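Local coordinates for ricin B-related lectin (PDB 5MUA), which binds galactose through a beta-trefoil lectin domain joined to a calcium-binding, papain-like protease domain that takes up the inhibitor E-64, at residues A12-V16 with N138-Q142; T115-L120 with V130-I136; A212-K216 with L235-M239; G246-Y250 with A276-A281. All blocks are in the same frame, centred on the assembly; numbering follows the deposited sequence.

Contact 1. Residues A12-V16 with N138-Q142; sequences ASAYV and NNTSQ
The first torsion of Tyr15 (chi1 178°) swings its ring away from the backbone N and across to Ser141, while that of Thr140 (chi1 60°) tucks OG1 between its own N and carbonyl carbon and sets it beside the same ring. Two turns of the beta-trefoil lectin domain meet here: an ST turn where strand 7-13 ends, and an Asx turn in the loop leading to strand 144-152. Ser141 CB sits squarely over one face of the tyrosine, a CH-pi contact 4.2 Å from the ring centroid and 8° off its normal. Thr140 OG1 instead lies in the ring plane at the edge, 3.4 Å from Tyr15 CD1. The Asx turn explains why Ser141 is so well placed: Asn139 OD1 accepts from Ser141 N at 2.9 Å and from Ser141 OG at 2.7 Å, pinning both the backbone and the side chain. On the other segment, Ser13 OG takes the N-H of Tyr15 at 3.0 Å and fixes the base of the aromatic residue. Polar linkage between the turns runs through solvent: one water gives a hydrogen bond to Ala14 O at 2.7 Å and also binds Thr140 OG1 at 2.6 Å.

Contact 2. Residues T115-L120 with V130-I136; sequences TFVTLL and VVGWQNI
Phe116 O is gripped from both faces of its carbonyl plane: Trp133 N reaches it across the hairpin at 3.1 Å, and Thr118 OG1 donates to it from its own strand at 2.7 Å. The hydroxyl stands well above that plane, 55° out of it. It gets there because OG1 of Thr118 lies beside its backbone N, anti to the carbonyl carbon (chi1 -53°), and so folds back along the strand; Gln142 adds a further bond to the same hydroxyl. A straight return bond, Phe116 N to Trp133 O at 2.8 Å, closes this hydrogen-bonded pair, and Thr118 and Val131 form the next one. On the face carrying Trp133, CD1 of Leu120 meets CZ3 of the indole at 4.0 Å, the two side chains at about a right angle, while Leu120 CB rests on Val131 CG2. Phe116 runs alongside Asn135, with CE2 3.8 Å from Asn135 CB, and Lys107 makes a cation-pi contact with the phenyl ring. The reverse face is tied by Val117 CG1 against Val130 CG1, also 3.8 Å. The paired strands are strongly twisted, their directions 128° apart. Strand 129-133 also pairs with strand 82-87, which contributes to the galactose pocket, making this twisted hairpin part of the antiparallel sheet of a ricin-type beta-trefoil.

Contact 3. Residues A212-K216 with L235-M239; sequences ATVFK and LCGLM
A lysine reaching back to a main-chain carbonyl is the striking feature: Lys216 NZ donates to Cys236 O at 2.8 Å, in the carbonyl plane and with a C=O...N angle of 160°. The contact lays helix 208-226 along strand 233-243 of the papain-like domain, the helix segment running almost exactly antiparallel to the strand with their axes 8.6 Å apart. Lys216 is extended through its first three torsions and bends only at chi4 (60°), where the ammonium turns in to the oxygen. On the way its CD passes 3.4 Å from Cys236 O and 4.0 Å from Leu238 CB, crossing the leucine at about a right angle, so the aliphatic chain packs on the strand before the charge is delivered. Thr213 of the second subunit packs on this lysine. Next to it, Cys236 SG lies 3.9 Å from Lys216 CA and approaches the Phe215 ring obliquely, a sulfur-aromatic contact with SG 5.0 Å from the ring centroid. Asn251 ND2 bonds both Ala212 O and Gly237 O, stitching helix to strand. Thr213 OG1 bonds to the main chain of Asp209, a calcium ligand, and also borders Leu238 CD2. The packing is tightest one turn before the lysine, where Leu238 CD1 presses to 3.4 Å from Ala212 CB.

Contact 4. Residues G246-Y250 with A276-A281; sequences GAHAY and AWDYKA. With E64 (N-[N-[1-hydroxycarboxyethyl-carbonyl]leucylamino-butyl]-guanidine), chain K.
The E-64 pocket of the papain-like domain has one wall here, made by Ala247, His248 and Ala249, with an aromatic cluster behind it. His248 ND1 donates to O2 of the inhibitor's carboxylate at 2.9 Å, with an N-H...O angle of 146° and the oxygen in the plane of the imidazole; CG anti to the backbone N (chi1 -169°) carries the ring there. The opposite nitrogen, NE2, is bonded to Glu266 OE2, so in this complex the ring is held at both nitrogens, which restrains its rotation. The CA-CB bond of His248 points toward Tyr279 and puts CB over one face of the phenol, 3.5 Å from the ring centroid and displaced toward the rim. The two rings are nearly parallel, 21° apart, yet slid so far that they barely overlap. Gly246 O comes up in plane at the tyrosine's edge, 3.5 Å from CE1, and Lys243 makes a cation-pi contact with the same ring. Farther along the strand, Trp277 and Tyr250 form an offset edge-to-face pair, the indole edge toward the Tyr250 face, with CZ3 3.9 Å from Tyr250 CB. Tyr250 OH lies 3.5 Å from Tyr279 CB and donates to a water at 2.7 Å, which in turn donates to Tyr279 O at 2.8 Å, linking the hydroxyl to segment 276-281. His248, facing Cys208 at the start of the long helix, resembles the cysteine-histidine arrangement of papain-like active-site clefts, with Glu266 where papain has an asparagine.

The contacts fall into two groups on opposite sides of the chain's centre. Contacts 1 and 2 belong to the beta-trefoil lectin part, centres 10 Å apart, with contact 2 nested inside the long loop that contact 1 closes; Gln142 bridges them by bonding the main chain of Gln134 and Ile136. Contacts 3 and 4 follow in series in the papain-like part, centres 14 Å apart, and share neighbouring strands 233-243 and 246-255, where Met239 N bonds Tyr250 O. The centres of contacts 2 and 4 are 52 Å apart. The lectin and papain-like parts of the chain are thus well separated, as befits a chimerolectin, and Ser175 of the second subunit completes the E-64 site.

Contact 1. Residues A12-V16 with N138-Q142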
loop_
_atom_site.group_PDB
_atom_site.type_symbol
_atom_site.label_atom_id
_atom_site.label_comp_id
_atom_site.label_asym_id
_atom_site.label_seq_id
_atom_site.Cartn_x
_atom_site.Cartn_y
_atom_site.Cartn_z
ATOM N N ALA B 12 -10.532 -6.603 -31.680
ATOM C CA ALA B 12 -11.198 -7.833 -32.103
ATOM C C ALA B 12 -11.444 -7.797 -33.601
ATOM O O ALA B 12 -11.730 -6.734 -34.149
ATOM C CB ALA B 12 -12.566 -7.987 -31.414
ATOM N N SER B 13 -11.408 -8.963 -34.184
ATOM C CA SER B 13 -11.757 -9.093 -35.655
ATOM C C SER B 13 -13.231 -8.847 -35.867
ATOM O O SER B 13 -14.032 -9.406 -35.168
ATOM C CB SER B 13 -11.442 -10.486 -36.158
ATOM O OG SER B 13 -11.789 -10.618 -37.536
ATOM N N ALA B 14 -13.615 -8.022 -36.860
ATOM C CA ALA B 14 -15.034 -7.950 -37.225
ATOM C C ALA B 14 -15.345 -8.997 -38.278
ATOM O O ALA B 14 -16.495 -9.071 -38.675
ATOM C CB ALA B 14 -15.412 -6.565 -37.715
ATOM N N TYR B 15 -14.343 -9.742 -38.749
ATOM C CA TYR B 15 -14.512 -10.743 -39.797
ATOM C C TYR B 15 -15.016 -12.059 -39.282
ATOM O O TYR B 15 -15.829 -12.698 -39.907
ATOM C CB TYR B 15 -13.196 -10.928 -40.498
ATOM C CG TYR B 15 -13.149 -11.961 -41.594
ATOM C CD1 TYR B 15 -13.804 -11.756 -42.800
ATOM C CD2 TYR B 15 -12.379 -13.100 -41.462
ATOM C CE1 TYR B 15 -13.700 -12.672 -43.816
ATOM C CE2 TYR B 15 -12.274 -14.041 -42.489
ATOM C CZ TYR B 15 -12.937 -13.784 -43.682
ATOM O OH TYR B 15 -12.878 -14.692 -44.702
ATOM N N VAL B 16 -14.532 -12.489 -38.118
ATOM C CA VAL B 16 -15.033 -13.705 -37.458
ATOM C C VAL B 16 -15.286 -13.413 -35.987
ATOM O O VAL B 16 -14.606 -12.593 -35.409
ATOM C CB VAL B 16 -14.084 -14.893 -37.597
ATOM C CG1 VAL B 16 -14.023 -15.321 -39.061
ATOM C CG2 VAL B 16 -12.706 -14.567 -37.060
ATOM N N ASN B 138 -13.246 -7.276 -51.071
ATOM C CA ASN B 138 -14.202 -8.404 -51.206
ATOM C C ASN B 138 -14.408 -9.237 -49.937
ATOM O O ASN B 138 -15.166 -10.210 -49.904
ATOM C CB ASN B 138 -13.839 -9.241 -52.418
ATOM C CG ASN B 138 -12.579 -10.073 -52.226
ATOM O OD1 ASN B 138 -11.812 -9.892 -51.262
ATOM N ND2 ASN B 138 -12.335 -10.951 -53.164
ATOM N N ASN B 139 -13.792 -8.804 -48.822
ATOM C CA ASN B 139 -14.155 -9.332 -47.532
ATOM C C ASN B 139 -13.826 -8.330 -46.426
ATOM O O ASN B 139 -13.260 -7.260 -46.712
ATOM C CB ASN B 139 -13.544 -10.736 -47.320
ATOM C CG ASN B 139 -12.011 -10.719 -47.112
ATOM O OD1 ASN B 139 -11.474 -9.882 -46.400
ATOM N ND2 ASN B 139 -11.340 -11.686 -47.689
ATOM N N THR B 140 -14.169 -8.694 -45.187
ATOM C CA THR B 140 -14.008 -7.799 -44.066
ATOM C C THR B 140 -12.803 -8.147 -43.184
ATOM O O THR B 140 -12.770 -7.727 -42.042
ATOM C CB THR B 140 -15.278 -7.666 -43.241
ATOM O OG1 THR B 140 -15.646 -8.928 -42.749
ATOM C CG2 THR B 140 -16.374 -7.058 -44.032
ATOM N N SER B 141 -11.853 -8.900 -43.719
ATOM C CA SER B 141 -10.724 -9.402 -42.949
ATOM C C SER B 141 -9.815 -8.294 -42.421
ATOM O O SER B 141 -9.002 -8.555 -41.528
ATOM C CB SER B 141 -9.907 -10.417 -43.782
ATOM O OG SER B 141 -9.254 -9.754 -44.895
ATOM N N GLN B 142 -9.906 -7.093 -42.969
ATOM C CA GLN B 142 -9.137 -5.970 -42.478
ATOM C C GLN B 142 -9.904 -5.051 -41.528
ATOM O O GLN B 142 -9.425 -3.945 -41.188
ATOM C CB GLN B 142 -8.564 -5.155 -43.635
ATOM C CG GLN B 142 -7.852 -6.030 -44.633
ATOM C CD GLN B 142 -7.202 -5.307 -45.772
ATOM O OE1 GLN B 142 -7.743 -4.364 -46.330
ATOM N NE2 GLN B 142 -6.058 -5.816 -46.173
HETATM O O HOH W 1 -10.593 -8.828 -39.142
HETATM O O HOH W 2 -17.623 -8.466 -41.076
#

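Contact 2. Residues T115-L120 with V130-I136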
loop_
_atom_site.group_PDB
_atom_site.type_symbol
_atom_site.label_atom_id
_atom_site.label_comp_id
_atom_site.label_asym_id
_atom_site.label_seq_id
_atom_site.Cartn_x
_atom_site.Cartn_y
_atom_site.Cartn_z
ATOM N N THR B 115 -0.130 -0.742 -46.131
ATOM C CA THR B 115 -0.843 -2.030 -46.038
ATOM C C THR B 115 -1.509 -2.178 -44.693
ATOM O O THR B 115 -1.192 -1.461 -43.722
ATOM C CB THR B 115 0.059 -3.228 -46.332
ATOM O OG1 THR B 115 1.122 -3.287 -45.398
ATOM C CG2 THR B 115 0.679 -3.113 -47.742
ATOM N N PHE B 116 -2.481 -3.069 -44.638
ATOM C CA PHE B 116 -3.413 -3.139 -43.503
ATOM C C PHE B 116 -3.234 -4.395 -42.695
ATOM O O PHE B 116 -2.947 -5.472 -43.230
ATOM C CB PHE B 116 -4.860 -3.081 -43.999
ATOM C CG PHE B 116 -5.205 -1.793 -44.670
ATOM C CD1 PHE B 116 -5.618 -0.726 -43.957
ATOM C CD2 PHE B 116 -5.084 -1.660 -46.052
ATOM C CE1 PHE B 116 -5.936 0.492 -44.572
ATOM C CE2 PHE B 116 -5.387 -0.438 -46.677
ATOM C CZ PHE B 116 -5.847 0.618 -45.939
ATOM N N VAL B 117 -3.459 -4.278 -41.389
ATOM C CA VAL B 117 -3.478 -5.456 -40.558
ATOM C C VAL B 117 -4.694 -6.327 -40.994
ATOM O O VAL B 117 -5.845 -5.828 -41.020
ATOM C CB VAL B 117 -3.687 -5.066 -39.062
ATOM C CG1 VAL B 117 -3.827 -6.291 -38.172
ATOM C CG2 VAL B 117 -2.594 -4.168 -38.559
ATOM N N THR B 118 -4.432 -7.593 -41.249
ATOM C CA THR B 118 -5.347 -8.481 -41.925
ATOM C C THR B 118 -5.403 -9.811 -41.262
ATOM O O THR B 118 -4.408 -10.348 -40.921
ATOM C CB THR B 118 -4.902 -8.635 -43.398
ATOM O OG1 THR B 118 -4.743 -7.323 -44.004
ATOM C CG2 THR B 118 -5.837 -9.525 -44.190
ATOM N N LEU B 119 -6.602 -10.348 -41.045
ATOM C CA LEU B 119 -6.774 -11.716 -40.526
ATOM C C LEU B 119 -6.799 -12.642 -41.738
ATOM O O LEU B 119 -7.675 -12.519 -42.572
ATOM C CB LEU B 119 -8.082 -11.813 -39.738
ATOM C CG LEU B 119 -8.383 -13.202 -39.204
ATOM C CD1 LEU B 119 -7.233 -13.758 -38.420
ATOM C CD2 LEU B 119 -9.597 -13.155 -38.298
ATOM N N LEU B 120 -5.771 -13.423 -41.920
ATOM C CA LEU B 120 -5.628 -14.311 -43.125
ATOM C C LEU B 120 -5.973 -15.786 -42.765
ATOM O O LEU B 120 -5.470 -16.333 -41.765
ATOM C CB LEU B 120 -4.191 -14.229 -43.600
ATOM C CG LEU B 120 -3.703 -15.051 -44.781
ATOM C CD1 LEU B 120 -4.429 -14.579 -46.019
ATOM C CD2 LEU B 120 -2.183 -15.005 -44.923
ATOM N N VAL B 130 -2.047 -13.246 -38.698
ATOM C CA VAL B 130 -2.235 -11.815 -38.740
ATOM C C VAL B 130 -1.110 -11.219 -39.512
ATOM O O VAL B 130 0.035 -11.305 -39.106
ATOM C CB VAL B 130 -2.220 -11.214 -37.295
ATOM C CG1 VAL B 130 -2.454 -9.717 -37.358
ATOM C CG2 VAL B 130 -3.299 -11.902 -36.447
ATOM N N VAL B 131 -1.442 -10.590 -40.637
ATOM C CA VAL B 131 -0.429 -10.213 -41.631
ATOM C C VAL B 131 -0.734 -8.823 -42.164
ATOM O O VAL B 131 -1.856 -8.285 -42.000
ATOM C CB VAL B 131 -0.358 -11.190 -42.832
ATOM C CG1 VAL B 131 0.053 -12.594 -42.328
ATOM C CG2 VAL B 131 -1.697 -11.213 -43.608
ATOM N N GLY B 132 0.257 -8.228 -42.822
ATOM C CA GLY B 132 -0.010 -7.032 -43.617
ATOM C C GLY B 132 -0.434 -7.464 -45.024
ATOM O O GLY B 132 0.120 -8.448 -45.581
ATOM N N TRP B 133 -1.371 -6.708 -45.574
ATOM C CA TRP B 133 -1.943 -7.001 -46.888
ATOM C C TRP B 133 -2.448 -5.680 -47.497
ATOM O O TRP B 133 -2.961 -4.785 -46.818
ATOM C CB TRP B 133 -3.109 -7.986 -46.744
ATOM C CG TRP B 133 -3.366 -8.814 -48.056
ATOM C CD1 TRP B 133 -4.043 -8.383 -49.197
ATOM C CD2 TRP B 133 -2.922 -10.119 -48.332
ATOM N NE1 TRP B 133 -4.022 -9.362 -50.143
ATOM C CE2 TRP B 133 -3.400 -10.461 -49.639
ATOM C CE3 TRP B 133 -2.227 -11.094 -47.588
ATOM C CZ2 TRP B 133 -3.159 -11.686 -50.205
ATOM C CZ3 TRP B 133 -1.980 -12.297 -48.141
ATOM C CH2 TRP B 133 -2.429 -12.604 -49.459
ATOM N N GLN B 134 -2.331 -5.579 -48.817
ATOM C CA GLN B 134 -2.937 -4.439 -49.507
ATOM C C GLN B 134 -4.453 -4.358 -49.243
ATOM O O GLN B 134 -5.100 -5.289 -48.779
ATOM C CB GLN B 134 -2.648 -4.523 -51.020
ATOM C CG GLN B 134 -3.317 -5.693 -51.684
ATOM C CD GLN B 134 -3.026 -5.746 -53.204
ATOM O OE1 GLN B 134 -3.556 -4.966 -53.970
ATOM N NE2 GLN B 134 -2.175 -6.651 -53.590
ATOM N N ASN B 135 -5.016 -3.222 -49.547
ATOM C CA ASN B 135 -6.460 -3.048 -49.397
ATOM C C ASN B 135 -7.279 -4.175 -50.015
ATOM O O ASN B 135 -7.046 -4.576 -51.165
ATOM C CB ASN B 135 -6.908 -1.684 -49.946
ATOM C CG ASN B 135 -8.371 -1.357 -49.600
ATOM O OD1 ASN B 135 -8.851 -1.647 -48.518
ATOM N ND2 ASN B 135 -9.072 -0.770 -50.540
ATOM N N ILE B 136 -8.184 -4.713 -49.224
ATOM C CA ILE B 136 -9.106 -5.769 -49.612
ATOM C C ILE B 136 -10.500 -5.216 -49.610
ATOM O O ILE B 136 -10.922 -4.660 -48.614
ATOM C CB ILE B 136 -9.015 -6.953 -48.672
ATOM C CG1 ILE B 136 -7.670 -7.674 -48.880
ATOM C CG2 ILE B 136 -10.195 -7.969 -48.914
ATOM C CD1 ILE B 136 -7.377 -8.811 -47.899
#

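Contact 3. Residues A212-K216 with L235-M239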
loop_
_atom_site.group_PDB
_atom_site.type_symbol
_atom_site.label_atom_id
_atom_site.label_comp_id
_atom_site.label_asym_id
_atom_site.label_seq_id
_atom_site.Cartn_x
_atom_site.Cartn_y
_atom_site.Cartn_z
ATOM N N ALA B 212 -7.081 -2.150 3.528
ATOM C CA ALA B 212 -7.334 -1.366 2.343
ATOM C C ALA B 212 -6.037 -0.806 1.691
ATOM O O ALA B 212 -5.847 -0.778 0.473
ATOM C CB ALA B 212 -8.370 -0.282 2.607
ATOM N N THR B 213 -5.137 -0.382 2.553
ATOM C CA THR B 213 -3.863 0.171 2.064
ATOM C C THR B 213 -2.992 -0.922 1.500
ATOM O O THR B 213 -2.367 -0.718 0.468
ATOM C CB THR B 213 -3.130 0.923 3.201
ATOM O OG1 THR B 213 -3.910 2.031 3.539
ATOM C CG2 THR B 213 -1.744 1.460 2.731
ATOM N N VAL B 214 -2.876 -2.061 2.181
ATOM C CA VAL B 214 -2.052 -3.141 1.745
ATOM C C VAL B 214 -2.627 -3.690 0.407
ATOM O O VAL B 214 -1.843 -3.971 -0.495
ATOM C CB VAL B 214 -1.881 -4.266 2.805
ATOM C CG1 VAL B 214 -1.211 -5.502 2.228
ATOM C CG2 VAL B 214 -1.040 -3.737 3.964
ATOM N N PHE B 215 -3.944 -3.865 0.325
ATOM C CA PHE B 215 -4.525 -4.363 -0.941
ATOM C C PHE B 215 -4.188 -3.419 -2.105
ATOM O O PHE B 215 -3.781 -3.918 -3.195
ATOM C CB PHE B 215 -6.023 -4.669 -0.851
ATOM C CG PHE B 215 -6.569 -5.271 -2.113
ATOM C CD1 PHE B 215 -6.008 -6.435 -2.599
ATOM C CD2 PHE B 215 -7.588 -4.646 -2.816
ATOM C CE1 PHE B 215 -6.461 -7.001 -3.794
ATOM C CE2 PHE B 215 -8.021 -5.177 -4.018
ATOM C CZ PHE B 215 -7.490 -6.383 -4.445
ATOM N N LYS B 216 -4.325 -2.120 -1.869
ATOM C CA LYS B 216 -3.964 -1.135 -2.858
ATOM C C LYS B 216 -2.546 -1.281 -3.354
ATOM O O LYS B 216 -2.244 -1.191 -4.597
ATOM C CB LYS B 216 -4.348 0.276 -2.458
ATOM C CG LYS B 216 -3.973 1.321 -3.480
ATOM C CD LYS B 216 -4.597 2.680 -3.242
ATOM C CE LYS B 216 -3.964 3.690 -4.206
ATOM N NZ LYS B 216 -4.173 3.328 -5.637
ATOM N N LEU B 235 -6.265 0.943 -11.923
ATOM C CA LEU B 235 -7.212 1.591 -11.015
ATOM C C LEU B 235 -7.487 0.745 -9.800
ATOM O O LEU B 235 -7.965 -0.344 -9.922
ATOM C CB LEU B 235 -8.557 1.903 -11.696
ATOM C CG LEU B 235 -9.575 2.647 -10.795
ATOM C CD1 LEU B 235 -9.038 3.959 -10.220
ATOM C CD2 LEU B 235 -10.865 2.851 -11.523
ATOM N N CYS B 236 -7.107 1.260 -8.618
ATOM C CA CYS B 236 -7.498 0.599 -7.385
ATOM C C CYS B 236 -7.668 1.724 -6.376
ATOM O O CYS B 236 -6.709 2.252 -5.879
ATOM C CB CYS B 236 -6.433 -0.385 -6.895
ATOM S SG CYS B 236 -6.922 -1.206 -5.352
ATOM N N GLY B 237 -8.889 2.070 -6.100
ATOM C CA GLY B 237 -9.189 3.145 -5.148
ATOM C C GLY B 237 -9.088 2.740 -3.688
ATOM O O GLY B 237 -9.325 1.570 -3.329
ATOM N N LEU B 238 -8.721 3.722 -2.897
ATOM C CA LEU B 238 -8.798 3.687 -1.418
ATOM C C LEU B 238 -9.859 4.694 -0.991
ATOM O O LEU B 238 -9.896 5.820 -1.545
ATOM C CB LEU B 238 -7.461 4.033 -0.787
ATOM C CG LEU B 238 -7.396 4.146 0.744
ATOM C CD1 LEU B 238 -7.766 2.805 1.365
ATOM C CD2 LEU B 238 -5.986 4.459 1.140
ATOM N N MET B 239 -10.746 4.293 -0.057
ATOM C CA MET B 239 -11.716 5.214 0.503
ATOM C C MET B 239 -11.731 5.029 2.043
ATOM O O MET B 239 -11.548 3.956 2.524
ATOM C CB MET B 239 -13.145 4.924 -0.043
ATOM C CG MET B 239 -13.602 5.962 -0.995
ATOM S SD MET B 239 -15.186 5.378 -1.600
ATOM C CE MET B 239 -15.120 6.443 -3.031
#

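Contact 4. Residues G246-Y250 with A276-A281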
loop_
_atom_site.group_PDB
_atom_site.type_symbol
_atom_site.label_atom_id
_atom_site.label_comp_id
_atom_site.label_asym_id
_atom_site.label_seq_id
_atom_site.Cartn_x
_atom_site.Cartn_y
_atom_site.Cartn_z
ATOM N N GLY B 246 -20.119 4.068 12.737
ATOM C CA GLY B 246 -18.646 4.056 12.832
ATOM C C GLY B 246 -18.032 4.293 11.433
ATOM O O GLY B 246 -18.743 4.580 10.448
ATOM N N ALA B 247 -16.726 4.157 11.356
ATOM C CA ALA B 247 -15.962 4.514 10.175
ATOM C C ALA B 247 -15.192 3.338 9.653
ATOM O O ALA B 247 -14.765 2.464 10.440
ATOM C CB ALA B 247 -15.055 5.680 10.462
ATOM N N HIS B 248 -14.932 3.321 8.320
ATOM C CA HIS B 248 -14.353 2.097 7.724
ATOM C C HIS B 248 -13.569 2.485 6.514
ATOM O O HIS B 248 -13.950 3.436 5.839
ATOM C CB HIS B 248 -15.513 1.125 7.298
ATOM C CG HIS B 248 -15.096 -0.264 6.906
ATOM N ND1 HIS B 248 -14.528 -1.185 7.762
ATOM C CD2 HIS B 248 -15.230 -0.908 5.741
ATOM C CE1 HIS B 248 -14.293 -2.311 7.133
ATOM N NE2 HIS B 248 -14.699 -2.160 5.889
ATOM N N ALA B 249 -12.509 1.704 6.268
ATOM C CA ALA B 249 -11.665 1.806 5.102
ATOM C C ALA B 249 -11.902 0.653 4.182
ATOM O O ALA B 249 -12.019 -0.471 4.622
ATOM C CB ALA B 249 -10.165 1.860 5.457
ATOM N N TYR B 250 -11.921 0.943 2.873
ATOM C CA TYR B 250 -12.292 -0.078 1.871
ATOM C C TYR B 250 -11.780 0.401 0.537
ATOM O O TYR B 250 -11.170 1.510 0.418
ATOM C CB TYR B 250 -13.853 -0.317 1.808
ATOM C CG TYR B 250 -14.658 0.955 1.863
ATOM C CD1 TYR B 250 -14.846 1.642 3.076
ATOM C CD2 TYR B 250 -15.195 1.525 0.726
ATOM C CE1 TYR B 250 -15.530 2.853 3.142
ATOM C CE2 TYR B 250 -15.889 2.749 0.767
ATOM C CZ TYR B 250 -16.083 3.406 1.970
ATOM O OH TYR B 250 -16.759 4.596 2.012
ATOM N N ALA B 276 -21.518 0.291 -0.856
ATOM C CA ALA B 276 -20.381 0.618 0.094
ATOM C C ALA B 276 -20.825 0.313 1.572
ATOM O O ALA B 276 -20.376 0.947 2.525
ATOM C CB ALA B 276 -19.945 2.099 -0.092
ATOM N N TRP B 277 -21.726 -0.672 1.726
ATOM C CA TRP B 277 -22.230 -1.064 3.069
ATOM C C TRP B 277 -22.770 0.159 3.835
ATOM O O TRP B 277 -22.655 0.275 5.059
ATOM C CB TRP B 277 -21.143 -1.782 3.887
ATOM C CG TRP B 277 -20.514 -2.848 3.108
ATOM C CD1 TRP B 277 -20.965 -4.111 2.953
ATOM C CD2 TRP B 277 -19.336 -2.721 2.293
ATOM N NE1 TRP B 277 -20.129 -4.814 2.084
ATOM C CE2 TRP B 277 -19.138 -3.966 1.656
ATOM C CE3 TRP B 277 -18.436 -1.673 2.044
ATOM C CZ2 TRP B 277 -18.052 -4.208 0.793
ATOM C CZ3 TRP B 277 -17.387 -1.904 1.168
ATOM C CH2 TRP B 277 -17.202 -3.163 0.563
ATOM N N ASP B 278 -23.335 1.098 3.092
ATOM C CA ASP B 278 -23.834 2.328 3.636
ATOM C C ASP B 278 -22.829 3.334 4.157
ATOM O O ASP B 278 -23.240 4.389 4.636
ATOM C CB ASP B 278 -24.965 2.121 4.632
ATOM C CG ASP B 278 -26.124 1.388 4.029
ATOM O OD1 ASP B 278 -26.289 1.382 2.800
ATOM O OD2 ASP B 278 -26.879 0.828 4.804
ATOM N N TYR B 279 -21.529 3.099 3.930
ATOM C CA TYR B 279 -20.552 4.153 4.277
ATOM C C TYR B 279 -20.583 5.233 3.284
ATOM O O TYR B 279 -20.786 4.987 2.063
ATOM C CB TYR B 279 -19.129 3.603 4.420
ATOM C CG TYR B 279 -19.003 2.605 5.568
ATOM C CD1 TYR B 279 -18.989 3.040 6.893
ATOM C CD2 TYR B 279 -18.882 1.259 5.328
ATOM C CE1 TYR B 279 -18.900 2.131 7.926
ATOM C CE2 TYR B 279 -18.767 0.346 6.371
ATOM C CZ TYR B 279 -18.811 0.789 7.646
ATOM O OH TYR B 279 -18.688 -0.096 8.681
ATOM N N LYS B 280 -20.309 6.440 3.765
ATOM C CA LYS B 280 -20.198 7.578 2.901
ATOM C C LYS B 280 -18.806 8.124 3.055
ATOM O O LYS B 280 -18.339 8.364 4.192
ATOM C CB LYS B 280 -21.282 8.633 3.165
ATOM C CG LYS B 280 -22.714 8.137 2.986
ATOM C CD LYS B 280 -23.052 7.912 1.491
ATOM C CE LYS B 280 -24.305 7.075 1.274
ATOM N NZ LYS B 280 -25.489 7.721 1.880
ATOM N N ALA B 281 -18.134 8.273 1.923
ATOM C CA ALA B 281 -16.716 8.616 1.885
ATOM C C ALA B 281 -16.367 10.062 2.195
ATOM O O ALA B 281 -17.039 10.998 1.751
ATOM C CB ALA B 281 -16.086 8.153 0.571
HETATM C C1 E64 K . -12.250 -1.386 10.694
HETATM O O1 E64 K . -11.390 -2.193 11.037
HETATM O O2 E64 K . -13.437 -1.710 10.363
HETATM C C2 E64 K . -11.869 0.030 10.539
HETATM C C3 E64 K . -11.020 0.469 11.733
HETATM O O3 E64 K . -12.044 0.472 12.715
HETATM C C4 E64 K . -10.456 1.833 11.576
HETATM O O4 E64 K . -9.328 2.003 11.244
HETATM N N1 E64 K . -11.258 2.838 11.713
HETATM C C6 E64 K . -10.882 4.239 11.590
HETATM C C7 E64 K . -11.279 5.021 10.353
HETATM C C8 E64 K . -10.931 4.342 9.036
HETATM C C9 E64 K . -9.425 4.429 8.782
HETATM C C10 E64 K . -11.682 5.030 7.978
HETATM C C11 E64 K . -10.932 5.051 12.864
HETATM O O5 E64 K . -12.022 5.524 13.150
HETATM N N2 E64 K . -9.878 5.238 13.620
HETATM C C12 E64 K . -9.820 6.188 14.749
HETATM C C13 E64 K . -8.769 7.256 14.471
HETATM C C14 E64 K . -8.483 8.226 15.645
HETATM C C15 E64 K . -8.729 9.670 15.212
HETATM N N3 E64 K . -8.074 10.565 16.173
HETATM C C16 E64 K . -7.944 11.875 16.051
HETATM N N4 E64 K . -8.573 12.543 15.064
HETATM N N5 E64 K . -7.109 12.533 16.920
HETATM O O HOH W 3 -17.249 0.526 11.610
HETATM O O HOH W 4 -18.670 5.133 0.248
#